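PDB 6KNS: putative metal-dependent hydrolase from Bacillus subtilis, which probably acts as a zinc-dependent hydrolase of the metallo-beta-lactamase fold, related to short-form RNase Z enzymes that process the 3' ends of tRNA. Local coordinates for residues 35-40 against 58-63; 8-13 against 27-32; 44-49 against 71-76; 131-136 against 147-152; 62-67 against 156-161. One frame throughout, in Å; residues are numbered along the deposited sequence.

Interaction 1 of 5, residues 35-40 against 58-63. With CA (calcium ion), chain F.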
# COMPACT_ATOMS: atom_id res chain seq x y z
N TYR A 35 2.04 -19.02 15.89
CA TYR A 35 2.98 -18.00 15.43
C TYR A 35 2.75 -17.63 13.98
O TYR A 35 2.55 -18.52 13.13
CB TYR A 35 4.42 -18.49 15.61
CG TYR A 35 5.44 -17.38 15.61
CD1 TYR A 35 6.17 -17.10 14.47
CD2 TYR A 35 5.67 -16.61 16.77
CE1 TYR A 35 7.10 -16.10 14.44
CE2 TYR A 35 6.61 -15.57 16.76
CZ TYR A 35 7.32 -15.33 15.57
OH TYR A 35 8.24 -14.36 15.48
N SER A 36 2.80 -16.31 13.72
CA SER A 36 2.62 -15.70 12.43
C SER A 36 3.73 -14.71 12.12
O SER A 36 3.89 -13.74 12.85
CB SER A 36 1.30 -14.92 12.38
OG SER A 36 0.21 -15.83 12.33
N LEU A 37 4.44 -14.96 11.01
CA LEU A 37 5.53 -14.10 10.54
C LEU A 37 5.23 -13.59 9.14
O LEU A 37 4.96 -14.37 8.25
CB LEU A 37 6.85 -14.89 10.48
CG LEU A 37 8.11 -14.24 9.93
CD1 LEU A 37 8.49 -13.06 10.81
CD2 LEU A 37 9.27 -15.28 9.75
N LEU A 38 5.30 -12.28 8.95
CA LEU A 38 5.12 -11.69 7.65
C LEU A 38 6.50 -11.37 7.09
O LEU A 38 7.27 -10.66 7.72
CB LEU A 38 4.26 -10.41 7.73
CG LEU A 38 4.09 -9.67 6.38
CD1 LEU A 38 3.25 -10.43 5.38
CD2 LEU A 38 3.56 -8.24 6.53
N VAL A 39 6.79 -11.92 5.93
CA VAL A 39 8.03 -11.70 5.24
C VAL A 39 7.74 -10.73 4.09
O VAL A 39 7.05 -11.08 3.13
CB VAL A 39 8.63 -13.02 4.73
CG1 VAL A 39 9.87 -12.77 3.86
CG2 VAL A 39 8.96 -13.95 5.91
N ASP A 40 8.27 -9.52 4.23
CA ASP A 40 8.01 -8.38 3.35
C ASP A 40 6.59 -7.89 3.46
O ASP A 40 5.68 -8.66 3.83
CB ASP A 40 8.48 -8.62 1.88
CG ASP A 40 10.01 -8.61 1.76
OD1 ASP A 40 10.68 -8.21 2.74
OD2 ASP A 40 10.56 -9.02 0.74
N LEU A 58 -0.58 -10.93 14.48
CA LEU A 58 0.68 -10.99 13.76
C LEU A 58 1.82 -10.87 14.77
O LEU A 58 1.85 -9.93 15.55
CB LEU A 58 0.68 -9.86 12.73
CG LEU A 58 1.73 -9.83 11.64
CD1 LEU A 58 1.53 -11.01 10.64
CD2 LEU A 58 1.62 -8.47 10.96
N ASP A 59 2.74 -11.82 14.80
CA ASP A 59 3.79 -11.85 15.81
C ASP A 59 5.06 -11.12 15.39
O ASP A 59 5.78 -10.61 16.24
CB ASP A 59 4.18 -13.29 16.15
CG ASP A 59 3.00 -14.09 16.73
OD1 ASP A 59 2.80 -14.09 17.96
OD2 ASP A 59 2.27 -14.68 15.94
N ALA A 60 5.38 -11.09 14.10
CA ALA A 60 6.59 -10.41 13.68
C ALA A 60 6.56 -10.19 12.19
O ALA A 60 5.83 -10.85 11.48
CB ALA A 60 7.84 -11.23 14.08
N VAL A 61 7.34 -9.21 11.76
CA VAL A 61 7.55 -8.91 10.37
C VAL A 61 9.06 -8.95 10.14
O VAL A 61 9.83 -8.59 11.03
CB VAL A 61 7.03 -7.52 10.02
CG1 VAL A 61 7.33 -7.16 8.55
CG2 VAL A 61 5.52 -7.41 10.32
N ILE A 62 9.48 -9.38 8.95
CA ILE A 62 10.89 -9.27 8.53
C ILE A 62 10.92 -8.79 7.09
O ILE A 62 10.10 -9.24 6.26
CB ILE A 62 11.68 -10.59 8.72
CG1 ILE A 62 13.14 -10.42 8.30
CG2 ILE A 62 11.11 -11.72 7.87
CD1 ILE A 62 14.05 -11.52 8.90
N LEU A 63 11.85 -7.88 6.83
CA LEU A 63 11.99 -7.16 5.58
C LEU A 63 13.32 -7.48 4.88
O LEU A 63 14.38 -7.34 5.47
CB LEU A 63 11.97 -5.67 5.87
CG LEU A 63 10.69 -5.19 6.55
CD1 LEU A 63 10.81 -3.67 6.78
CD2 LEU A 63 9.41 -5.53 5.70
CA CA F . -0.07 -14.88 17.05
O HOH W 1 -0.65 -15.67 14.70
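Residues Leu-37 to Val-39 pair in parallel with Ala-60 to Ile-62, the two strand axes 4.7 Å apart and their N-to-C directions 26° apart. Backbone bonds alternate across them: Leu-38 N donates to Ala-60 O, Leu-38 O takes Ile-62 N at 2.8 Å, and Asp-40 N reaches Ile-62 O at 2.7 Å, while Ser-36 O receives both Asp-59 N and Ala-60 N. Asp-59 closes the end of the pairing. With CG turned beside its own backbone N (chi1 -61°), its OD2 accepts Ser-36 N at 2.8 Å on the anti side, somewhat out of the carboxylate plane, and also binds the calcium ion at 2.6 Å. Its CB makes a CH-pi contact over one face of the Tyr-35 ring, 3.4 Å from CE2, and the carboxylate beyond it stacks on the ring with the planes 17° apart. Leu-37 CD1 packs on Ala-60 CB at 3.8 Å and Val-39 CG2 meets Ile-62 CG2 at 3.7 Å, on the face that packs against the other sheet of the fold. At the far end Asp-40 OD2 is hydrogen-bonded to His-70 ND1 and Tyr-158 OH, and OD1 to Ser-64 N. The calcium ion also takes the carbonyl oxygens of Lys-57 and Asp-34 and a water held by Ser-36 OG. One carboxylate oxygen serves strand and metal together, and the bound cation would probably favour its ionised form.

Interaction 2 of 5, residues 8-13 against 27-32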
# COMPACT_ATOMS: atom_id res chain seq x y z
N LYS A 8 3.34 -23.48 7.34
CA LYS A 8 2.36 -23.12 6.30
C LYS A 8 2.71 -21.75 5.74
O LYS A 8 2.78 -20.80 6.48
CB LYS A 8 0.95 -23.10 6.88
CG LYS A 8 -0.15 -22.81 5.88
CD LYS A 8 -1.52 -22.64 6.56
CE LYS A 8 -2.64 -22.62 5.50
NZ LYS A 8 -4.02 -22.46 6.07
N VAL A 9 2.97 -21.68 4.44
CA VAL A 9 3.35 -20.46 3.77
C VAL A 9 2.21 -20.04 2.85
O VAL A 9 1.77 -20.85 2.02
CB VAL A 9 4.63 -20.63 2.93
CG1 VAL A 9 4.97 -19.31 2.19
CG2 VAL A 9 5.85 -21.14 3.82
N THR A 10 1.70 -18.81 3.02
CA THR A 10 0.64 -18.28 2.15
C THR A 10 1.16 -17.06 1.41
O THR A 10 1.61 -16.10 2.04
CB THR A 10 -0.60 -17.87 2.93
OG1 THR A 10 -1.04 -18.96 3.74
CG2 THR A 10 -1.77 -17.43 1.95
N VAL A 11 1.12 -17.08 0.08
CA VAL A 11 1.55 -15.90 -0.67
C VAL A 11 0.49 -14.82 -0.50
O VAL A 11 -0.68 -15.07 -0.70
CB VAL A 11 1.77 -16.21 -2.15
CG1 VAL A 11 2.13 -14.94 -2.93
CG2 VAL A 11 2.85 -17.30 -2.33
N ILE A 12 0.89 -13.63 -0.07
CA ILE A 12 -0.06 -12.53 0.13
C ILE A 12 -0.00 -11.63 -1.06
O ILE A 12 -1.03 -11.16 -1.53
CB ILE A 12 0.23 -11.74 1.39
CG1 ILE A 12 0.28 -12.67 2.60
CG2 ILE A 12 -0.86 -10.65 1.59
CD1 ILE A 12 -1.01 -13.43 2.87
N GLY A 13 1.20 -11.41 -1.60
CA GLY A 13 1.30 -10.64 -2.86
C GLY A 13 2.59 -11.00 -3.57
O GLY A 13 3.57 -11.37 -2.93
N GLY A 27 4.82 -9.96 -0.33
CA GLY A 27 4.39 -10.26 1.03
C GLY A 27 4.11 -11.75 1.17
O GLY A 27 3.34 -12.33 0.37
N TYR A 28 4.73 -12.39 2.16
CA TYR A 28 4.58 -13.86 2.37
C TYR A 28 4.29 -14.15 3.84
O TYR A 28 5.04 -13.70 4.72
CB TYR A 28 5.83 -14.59 1.93
CG TYR A 28 6.17 -14.21 0.53
CD1 TYR A 28 5.66 -14.93 -0.53
CD2 TYR A 28 6.93 -13.09 0.26
CE1 TYR A 28 5.92 -14.55 -1.84
CE2 TYR A 28 7.20 -12.71 -1.04
CZ TYR A 28 6.69 -13.46 -2.09
OH TYR A 28 6.95 -13.09 -3.36
N LEU A 29 3.23 -14.92 4.09
CA LEU A 29 2.83 -15.22 5.45
C LEU A 29 3.33 -16.61 5.82
O LEU A 29 2.92 -17.60 5.21
CB LEU A 29 1.31 -15.15 5.57
CG LEU A 29 0.65 -15.68 6.85
CD1 LEU A 29 1.06 -14.93 8.10
CD2 LEU A 29 -0.84 -15.59 6.70
N PHE A 30 4.21 -16.66 6.83
CA PHE A 30 4.72 -17.91 7.36
C PHE A 30 4.08 -18.20 8.69
O PHE A 30 4.13 -17.37 9.58
CB PHE A 30 6.22 -17.82 7.54
CG PHE A 30 7.01 -17.88 6.26
CD1 PHE A 30 6.96 -16.86 5.36
CD2 PHE A 30 7.81 -18.99 5.99
CE1 PHE A 30 7.69 -16.92 4.20
CE2 PHE A 30 8.55 -19.06 4.84
CZ PHE A 30 8.49 -18.04 3.94
N GLN A 31 3.48 -19.38 8.84
CA GLN A 31 2.80 -19.73 10.06
C GLN A 31 3.27 -21.03 10.61
O GLN A 31 3.54 -21.97 9.87
CB GLN A 31 1.29 -19.78 9.85
CG GLN A 31 0.67 -18.41 9.56
CD GLN A 31 -0.82 -18.49 9.26
OE1 GLN A 31 -1.26 -19.04 8.22
NE2 GLN A 31 -1.61 -17.99 10.19
N SER A 32 3.32 -21.08 11.94
CA SER A 32 3.57 -22.31 12.66
C SER A 32 2.82 -22.30 14.00
O SER A 32 3.15 -21.50 14.90
CB SER A 32 5.08 -22.48 12.92
OG SER A 32 5.35 -23.68 13.63
O HOH W 2 -3.65 -19.45 7.12
O HOH W 3 0.28 -19.28 5.94
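Lys-8 and Gln-31 exchange two backbone hydrogen bonds, Lys-8 N to Gln-31 O and Gln-31 N to Lys-8 O, and Thr-10 and Leu-29 form the next such pair, with Thr-10 N 2.8 Å from Leu-29 O. Beyond them the register slips by one residue. Gly-27 O is gripped by two donors, Ile-12 N at 2.8 Å and Gly-13 N at 3.1 Å; the second lies on a lone pair in the carbonyl plane, the first is tilted 29° from that plane. Gly-27 N returns a bond to Gly-13 O from above the plane of that carbonyl. Water meets the polar side chains: one molecule bridges Lys-8 NZ and Gln-31 OE1, donating to OE1 at 2.7 Å, and a second lies 2.6 Å from Thr-10 OG1, near the same OE1. Tyr-28 OH is bonded to Thr-216 OG1. On the face of Val-9 and Tyr-28, Val-9 CG2 lies over the Phe-30 ring, 3.6 Å from CE2, with Phe-30 CG beside its own backbone N (chi1 -75°), which lays the ring alongside Val-9. The opposite face has Ile-12 CD1 on Leu-29 CB, with helix 45-49 packed over both residues. Two donors of consecutive residues on one carbonyl define a classic beta bulge, set here in the antiparallel part of the first mixed sheet of the metallo-beta-lactamase fold.

Interaction 3 of 5, residues 44-49 against 71-76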
# COMPACT_ATOMS: atom_id res chain seq x y z
N ALA A 44 -0.55 -3.11 -1.08
CA ALA A 44 -1.78 -3.87 -0.91
C ALA A 44 -1.60 -5.17 -0.11
O ALA A 44 -2.54 -5.98 -0.03
CB ALA A 44 -2.49 -4.16 -2.28
N VAL A 45 -0.45 -5.35 0.54
CA VAL A 45 -0.22 -6.55 1.30
C VAL A 45 -1.04 -6.56 2.58
O VAL A 45 -1.63 -7.60 2.91
CB VAL A 45 1.27 -6.77 1.55
CG1 VAL A 45 1.50 -7.80 2.69
CG2 VAL A 45 1.89 -7.20 0.22
N LEU A 46 -1.14 -5.43 3.27
CA LEU A 46 -1.98 -5.43 4.48
C LEU A 46 -3.42 -5.73 4.19
O LEU A 46 -4.05 -6.55 4.90
CB LEU A 46 -1.94 -4.08 5.20
CG LEU A 46 -0.88 -3.79 6.22
CD1 LEU A 46 -1.31 -2.52 7.10
CD2 LEU A 46 -0.62 -5.03 7.09
N SER A 47 -3.96 -5.10 3.15
CA SER A 47 -5.32 -5.35 2.74
C SER A 47 -5.60 -6.86 2.54
O SER A 47 -6.61 -7.41 3.01
CB SER A 47 -5.64 -4.60 1.47
OG SER A 47 -6.99 -4.78 1.06
N LYS A 48 -4.70 -7.52 1.83
CA LYS A 48 -4.86 -8.94 1.55
C LYS A 48 -4.55 -9.79 2.77
O LYS A 48 -5.26 -10.76 3.04
CB LYS A 48 -4.01 -9.34 0.34
CG LYS A 48 -4.53 -8.66 -0.93
CD LYS A 48 -4.28 -9.46 -2.17
CE LYS A 48 -4.73 -8.71 -3.43
NZ LYS A 48 -6.17 -8.79 -3.70
N LEU A 49 -3.51 -9.43 3.51
CA LEU A 49 -3.14 -10.12 4.73
C LEU A 49 -4.28 -10.28 5.75
O LEU A 49 -4.49 -11.38 6.30
CB LEU A 49 -1.96 -9.47 5.41
CG LEU A 49 -1.49 -10.13 6.74
CD1 LEU A 49 -1.02 -11.57 6.50
CD2 LEU A 49 -0.42 -9.31 7.41
N ILE A 71 8.07 -2.64 1.26
CA ILE A 71 7.81 -1.94 2.54
C ILE A 71 6.67 -0.92 2.51
O ILE A 71 6.35 -0.32 3.57
CB ILE A 71 9.04 -1.19 3.04
CG1 ILE A 71 9.32 0.04 2.16
CG2 ILE A 71 10.27 -2.13 3.08
CD1 ILE A 71 10.46 0.89 2.69
N ALA A 72 5.99 -0.77 1.36
CA ALA A 72 4.98 0.28 1.24
C ALA A 72 3.93 0.23 2.34
O ALA A 72 3.46 1.28 2.73
CB ALA A 72 4.29 0.30 -0.18
N ASP A 73 3.55 -0.97 2.80
CA ASP A 73 2.52 -1.07 3.83
C ASP A 73 3.01 -1.05 5.30
O ASP A 73 2.19 -1.22 6.22
CB ASP A 73 1.57 -2.25 3.58
CG ASP A 73 0.31 -1.87 2.78
OD1 ASP A 73 0.00 -0.65 2.58
OD2 ASP A 73 -0.40 -2.84 2.36
N ILE A 74 4.27 -0.74 5.54
CA ILE A 74 4.76 -0.63 6.94
C ILE A 74 4.10 0.53 7.73
O ILE A 74 3.67 0.37 8.90
CB ILE A 74 6.28 -0.50 6.99
CG1 ILE A 74 6.91 -1.83 6.52
CG2 ILE A 74 6.77 -0.18 8.46
CD1 ILE A 74 6.70 -2.92 7.56
N GLY A 75 4.00 1.69 7.11
CA GLY A 75 3.33 2.82 7.76
C GLY A 75 1.91 2.48 8.17
O GLY A 75 1.55 2.60 9.34
N PRO A 76 1.10 2.05 7.20
CA PRO A 76 -0.25 1.63 7.55
C PRO A 76 -0.26 0.53 8.61
O PRO A 76 -1.15 0.50 9.45
CB PRO A 76 -0.83 1.15 6.22
CG PRO A 76 -0.05 1.92 5.17
CD PRO A 76 1.34 2.03 5.74
O HOH W 4 -0.46 -0.36 -0.18
O HOH W 5 -2.80 -2.86 1.91
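Leu-46 N donates to Asp-73 OD2 at 2.8 Å, a fairly straight bond, 159° at the hydrogen, that arrives on the anti side of the carboxylate, 24° out of its plane. A water that accepts Ser-47 N sits so close to OD2 that its bond there is doubtful. Val-45 N lies close by, 3.1 Å from the same OD2. The acceptor sits at the N-terminal end of helix 45-49, where first-turn amides point outward without partners in the helix; a carboxylate from elsewhere in the chain takes the place a local capping side chain would have. The helix follows strand 35-39 in the beta-alpha-beta unit of the metallo-beta-lactamase fold. Asp-73 itself occupies the N-cap position of helix 74-86 but makes no capping bond to it, its side chain being turned across to the neighbouring helix; the amides and the helix dipole would probably stabilise its negative charge. The other oxygen, OD1, takes a water at 2.8 Å that accepts Ala-44 N, and is hydrogen-bonded to Ser-43 OG of the second subunit, where Ser-47 OG likewise finds Glu-23 O. Both helix starts thus lie at the subunit interface, Ala-72 packing on Pro-76 of the second subunit and Pro-76 on its Ala-72. The apolar part is small and, on the side of helix 45-49, comes from Leu-46. This residue crosses Asp-73 obliquely, its CG 3.9 Å from Asp-73 CB, and its branch CD1 continues to the proline ring, lying 3.8 Å from Pro-76 CB.

Interaction 4 of 5, residues 131-136 against 147-152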
# COMPACT_ATOMS: atom_id res chain seq x y z
N PHE A 131 10.68 -20.37 14.38
CA PHE A 131 11.53 -20.33 13.18
C PHE A 131 12.96 -19.88 13.49
O PHE A 131 13.19 -19.10 14.41
CB PHE A 131 10.98 -19.38 12.13
CG PHE A 131 9.58 -19.72 11.65
CD1 PHE A 131 9.32 -20.91 11.03
CD2 PHE A 131 8.57 -18.81 11.79
CE1 PHE A 131 8.03 -21.21 10.58
CE2 PHE A 131 7.28 -19.08 11.34
CZ PHE A 131 7.01 -20.29 10.73
N THR A 132 13.90 -20.41 12.72
CA THR A 132 15.29 -19.97 12.72
C THR A 132 15.56 -19.49 11.29
O THR A 132 15.32 -20.24 10.34
CB THR A 132 16.26 -21.11 13.10
OG1 THR A 132 15.89 -21.63 14.39
CG2 THR A 132 17.73 -20.64 13.14
N ILE A 133 16.03 -18.23 11.16
CA ILE A 133 16.27 -17.60 9.87
C ILE A 133 17.76 -17.32 9.72
O ILE A 133 18.40 -16.82 10.66
CB ILE A 133 15.46 -16.26 9.75
CG1 ILE A 133 14.00 -16.48 10.12
CG2 ILE A 133 15.55 -15.67 8.32
CD1 ILE A 133 13.17 -15.24 10.02
N THR A 134 18.30 -17.65 8.56
CA THR A 134 19.66 -17.29 8.17
C THR A 134 19.58 -16.53 6.83
O THR A 134 18.56 -16.62 6.13
CB THR A 134 20.62 -18.52 8.03
OG1 THR A 134 19.97 -19.52 7.26
CG2 THR A 134 21.06 -19.11 9.43
N PHE A 135 20.64 -15.81 6.49
CA PHE A 135 20.58 -14.74 5.45
C PHE A 135 21.70 -14.88 4.43
O PHE A 135 22.77 -15.35 4.77
CB PHE A 135 20.73 -13.39 6.12
CG PHE A 135 19.66 -13.12 7.14
CD1 PHE A 135 18.42 -12.63 6.76
CD2 PHE A 135 19.86 -13.43 8.46
CE1 PHE A 135 17.41 -12.42 7.69
CE2 PHE A 135 18.87 -13.20 9.39
CZ PHE A 135 17.63 -12.71 9.01
N LEU A 136 21.44 -14.45 3.20
CA LEU A 136 22.49 -14.30 2.18
C LEU A 136 22.31 -12.94 1.50
O LEU A 136 21.21 -12.61 1.03
CB LEU A 136 22.39 -15.42 1.15
CG LEU A 136 23.33 -15.39 -0.07
CD1 LEU A 136 24.80 -15.59 0.35
CD2 LEU A 136 22.91 -16.45 -1.11
N MET A 147 16.61 -15.12 2.48
CA MET A 147 16.37 -15.75 3.77
C MET A 147 16.13 -17.24 3.65
O MET A 147 15.47 -17.71 2.73
CB MET A 147 15.16 -15.13 4.44
CG MET A 147 15.27 -13.64 4.65
SD MET A 147 13.69 -12.96 5.18
CE MET A 147 14.05 -11.25 4.78
N ARG A 148 16.69 -17.99 4.60
CA ARG A 148 16.45 -19.42 4.73
C ARG A 148 15.70 -19.60 6.04
O ARG A 148 16.23 -19.25 7.11
CB ARG A 148 17.76 -20.19 4.76
CG ARG A 148 17.55 -21.66 5.09
CD ARG A 148 18.81 -22.45 5.38
NE ARG A 148 19.22 -23.17 4.20
CZ ARG A 148 19.12 -24.48 3.99
NH1 ARG A 148 18.69 -25.32 4.91
NH2 ARG A 148 19.49 -24.94 2.82
N ILE A 149 14.48 -20.13 5.97
CA ILE A 149 13.60 -20.20 7.13
C ILE A 149 13.26 -21.64 7.44
O ILE A 149 12.67 -22.34 6.63
CB ILE A 149 12.32 -19.37 6.92
CG1 ILE A 149 12.69 -17.91 6.60
CG2 ILE A 149 11.45 -19.41 8.17
CD1 ILE A 149 11.54 -16.99 6.25
N THR A 150 13.65 -22.10 8.63
CA THR A 150 13.35 -23.45 9.03
C THR A 150 12.64 -23.48 10.37
O THR A 150 12.75 -22.57 11.16
CB THR A 150 14.61 -24.35 9.08
OG1 THR A 150 14.21 -25.70 9.34
CG2 THR A 150 15.65 -23.88 10.14
N ASP A 151 11.86 -24.54 10.59
CA ASP A 151 11.26 -24.81 11.89
C ASP A 151 11.84 -26.07 12.49
O ASP A 151 11.31 -26.56 13.48
CB ASP A 151 9.73 -24.95 11.79
CG ASP A 151 9.30 -26.10 10.89
OD1 ASP A 151 10.17 -26.89 10.42
OD2 ASP A 151 8.09 -26.23 10.66
N GLY A 152 12.92 -26.60 11.90
CA GLY A 152 13.52 -27.87 12.38
C GLY A 152 13.09 -29.12 11.62
O GLY A 152 13.75 -30.14 11.68
O HOH W 6 17.95 -20.93 8.54
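Thr-134 and Arg-148 exchange two backbone hydrogen bonds, Arg-148 N to Thr-134 O at 2.8 Å and Thr-134 N to Arg-148 O at 3.0 Å. Thr-132 and Thr-150 do the same, Thr-150 N to Thr-132 O being nearly straight at 174°. Between these pairs, Ile-133 CA approaches Arg-148 O at 3.2 Å in a C-H...O contact. The strand directions are 163° apart and the strands follow one another in the chain, so the contact is a beta hairpin near one edge of the second sheet of the metallo-beta-lactamase fold. Apolar contacts gather on the face of Ile-133, Phe-135, Met-147 and Ile-149, which meets strands 35-39 and 60-62 of the other sheet. Ile-133 and Ile-149 lie side by side, CG1 to CG1 at 4.0 Å, and Met-147 extends with its CG 3.9 Å from Phe-135 CE1. At the strand end Ile-149 CG2 approaches Phe-131 CD1 obliquely, while Thr-150 O lies at the edge of that ring. Polar side chains take the reverse face. Thr-134 OG1, turned between its backbone N and carbonyl carbon (chi1 48°), sits 3.4 Å from Arg-148 CB and is linked to Arg-148 O by a water. The guanidinium group goes on to the carbonyl oxygens of Glu-173 and Phe-171. Thr-150 OG1 accepts Gly-152 N at 3.0 Å, forming an ST turn, and is also hydrogen-bonded to His-154 O.

Interaction 5 of 5, residues 62-67 against 156-161. With ZN (zinc ion), chain H; ZN (zinc ion), chain G.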
# COMPACT_ATOMS: atom_id res chain seq x y z
N ILE A 62 9.48 -9.38 8.95
CA ILE A 62 10.89 -9.27 8.53
C ILE A 62 10.92 -8.79 7.09
O ILE A 62 10.10 -9.24 6.26
CB ILE A 62 11.68 -10.59 8.72
CG1 ILE A 62 13.14 -10.42 8.30
CG2 ILE A 62 11.11 -11.72 7.87
CD1 ILE A 62 14.05 -11.52 8.90
N LEU A 63 11.85 -7.88 6.83
CA LEU A 63 11.99 -7.16 5.58
C LEU A 63 13.32 -7.48 4.88
O LEU A 63 14.38 -7.34 5.47
CB LEU A 63 11.97 -5.67 5.87
CG LEU A 63 10.69 -5.19 6.55
CD1 LEU A 63 10.81 -3.67 6.78
CD2 LEU A 63 9.41 -5.53 5.70
N SER A 64 13.25 -7.97 3.64
CA SER A 64 14.46 -8.35 2.90
C SER A 64 15.27 -7.09 2.51
O SER A 64 16.50 -7.13 2.51
CB SER A 64 14.11 -9.09 1.62
OG SER A 64 13.23 -8.30 0.82
N HIS A 65 14.57 -6.02 2.17
CA HIS A 65 15.18 -4.78 1.75
C HIS A 65 14.16 -3.66 1.70
O HIS A 65 12.96 -3.91 1.90
CB HIS A 65 15.92 -4.93 0.43
CG HIS A 65 15.06 -5.14 -0.79
ND1 HIS A 65 14.24 -6.23 -0.97
CD2 HIS A 65 15.01 -4.44 -1.96
CE1 HIS A 65 13.70 -6.17 -2.18
NE2 HIS A 65 14.15 -5.09 -2.80
N TYR A 66 14.61 -2.44 1.44
CA TYR A 66 13.75 -1.29 1.61
C TYR A 66 13.24 -0.63 0.33
O TYR A 66 12.79 0.52 0.35
CB TYR A 66 14.48 -0.26 2.47
CG TYR A 66 14.87 -0.77 3.88
CD1 TYR A 66 13.90 -0.94 4.84
CD2 TYR A 66 16.16 -1.05 4.22
CE1 TYR A 66 14.20 -1.36 6.11
CE2 TYR A 66 16.49 -1.49 5.53
CZ TYR A 66 15.49 -1.66 6.45
OH TYR A 66 15.71 -2.06 7.75
N HIS A 67 13.21 -1.37 -0.76
CA HIS A 67 12.52 -0.92 -1.98
C HIS A 67 11.01 -0.83 -1.68
O HIS A 67 10.48 -1.65 -0.93
CB HIS A 67 12.77 -1.93 -3.12
CG HIS A 67 13.95 -1.63 -3.98
ND1 HIS A 67 14.51 -2.57 -4.83
CD2 HIS A 67 14.64 -0.48 -4.19
CE1 HIS A 67 15.52 -2.02 -5.50
NE2 HIS A 67 15.61 -0.75 -5.13
N VAL A 156 12.23 -23.39 4.07
CA VAL A 156 11.87 -22.61 2.91
C VAL A 156 12.95 -21.56 2.65
O VAL A 156 13.38 -20.88 3.56
CB VAL A 156 10.48 -21.92 3.12
CG1 VAL A 156 10.12 -21.07 1.94
CG2 VAL A 156 9.39 -22.99 3.37
N VAL A 157 13.34 -21.40 1.39
CA VAL A 157 14.30 -20.38 1.00
C VAL A 157 13.57 -19.37 0.15
O VAL A 157 12.84 -19.73 -0.78
CB VAL A 157 15.51 -20.98 0.23
CG1 VAL A 157 16.40 -19.87 -0.36
CG2 VAL A 157 16.35 -21.88 1.15
N TYR A 158 13.76 -18.10 0.50
CA TYR A 158 13.22 -16.94 -0.21
C TYR A 158 14.41 -16.16 -0.73
O TYR A 158 15.24 -15.73 0.05
CB TYR A 158 12.44 -16.07 0.77
CG TYR A 158 11.93 -14.77 0.27
CD1 TYR A 158 11.26 -14.68 -0.95
CD2 TYR A 158 12.09 -13.59 1.02
CE1 TYR A 158 10.73 -13.45 -1.41
CE2 TYR A 158 11.58 -12.36 0.58
CZ TYR A 158 10.90 -12.30 -0.63
OH TYR A 158 10.39 -11.10 -1.07
N THR A 159 14.52 -16.00 -2.04
CA THR A 159 15.64 -15.28 -2.64
C THR A 159 15.57 -13.77 -2.41
O THR A 159 16.54 -13.07 -2.69
CB THR A 159 15.71 -15.47 -4.18
OG1 THR A 159 14.54 -14.89 -4.78
CG2 THR A 159 15.82 -16.93 -4.57
N ALA A 160 14.43 -13.25 -1.96
CA ALA A 160 14.19 -11.83 -2.07
C ALA A 160 14.52 -11.44 -3.52
O ALA A 160 14.25 -12.22 -4.46
CB ALA A 160 15.01 -11.03 -1.05
N ASP A 161 15.07 -10.25 -3.72
CA ASP A 161 15.42 -9.77 -5.05
C ASP A 161 16.88 -9.94 -5.30
O ASP A 161 17.69 -9.53 -4.48
CB ASP A 161 15.15 -8.29 -5.17
CG ASP A 161 13.67 -7.95 -5.19
OD1 ASP A 161 12.78 -8.78 -4.86
OD2 ASP A 161 13.44 -6.82 -5.59
ZN ZN H . 14.12 -4.63 -5.01
ZN ZN G . 11.32 -6.06 -5.41
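The dinuclear zinc site of the metallo-beta-lactamase fold is closed here, where the loop after strand 60-62 meets the residues that follow strand 155-158. His-65 NE2 binds one zinc ion at 2.3 Å, His-67 ND1 binds the same ion at 2.1 Å, and Asp-161 OD2 completes their share at 2.4 Å. That single carboxylate oxygen also reaches the second zinc ion, at 2.3 Å, so it bridges the two metals. The ring of His-65 crosses the Asp-161 side chain at about a right angle, its plane 62° from the carboxylate, and OD2 lies near the plane of the ring at its edge; the two ligand atoms, 3.4 Å apart, share the metal and no hydrogen bond. Ser-64 positions the imidazole from behind: its OG accepts His-65 ND1 at 2.9 Å, only 6° out of the ring plane, which fixes the ring's rotation and directs NE2 at the zinc. The chi1 of His-65, 70°, swings the ring between backbone N and carbonyl carbon, back toward that serine. Away from the metals, Ser-64 CB presses on Ala-160 CB at 3.4 Å, tighter than ordinary carbon contact, while Ala-160 N sits over the centre of one face of the Tyr-158 ring. His-140 completes the first zinc site, and Asp-69, His-70 and His-217 the second. Two zinc ions held by an HxHxDH motif, here His-65, His-67, Asp-69 and His-70, and bridged by one aspartate are typical of the RNase Z-like members of the superfamily.

Overall arrangement
Interactions 1 and 2 lie in the first sheet, joined through neighbouring strands 27-32 and 35-39, while interaction 4 lies in the second. Apolar faces of all three meet between the sheets: Ile-62 touches Phe-135 and Met-147, and Phe-30 touches Ile-149. Interaction 4 is only partly buried, its other face being polar and watered; the remaining four are buried. Interaction 5 buries little area but links the sheets through metal, sharing Ile-62 and Leu-63 with interaction 1 and pairing its strand 155-158 with 145-150 of interaction 4. Interaction 3, its centre about 23 Å from that of interaction 4, relies on a carboxylate and water at the subunit interface instead of strand pairing.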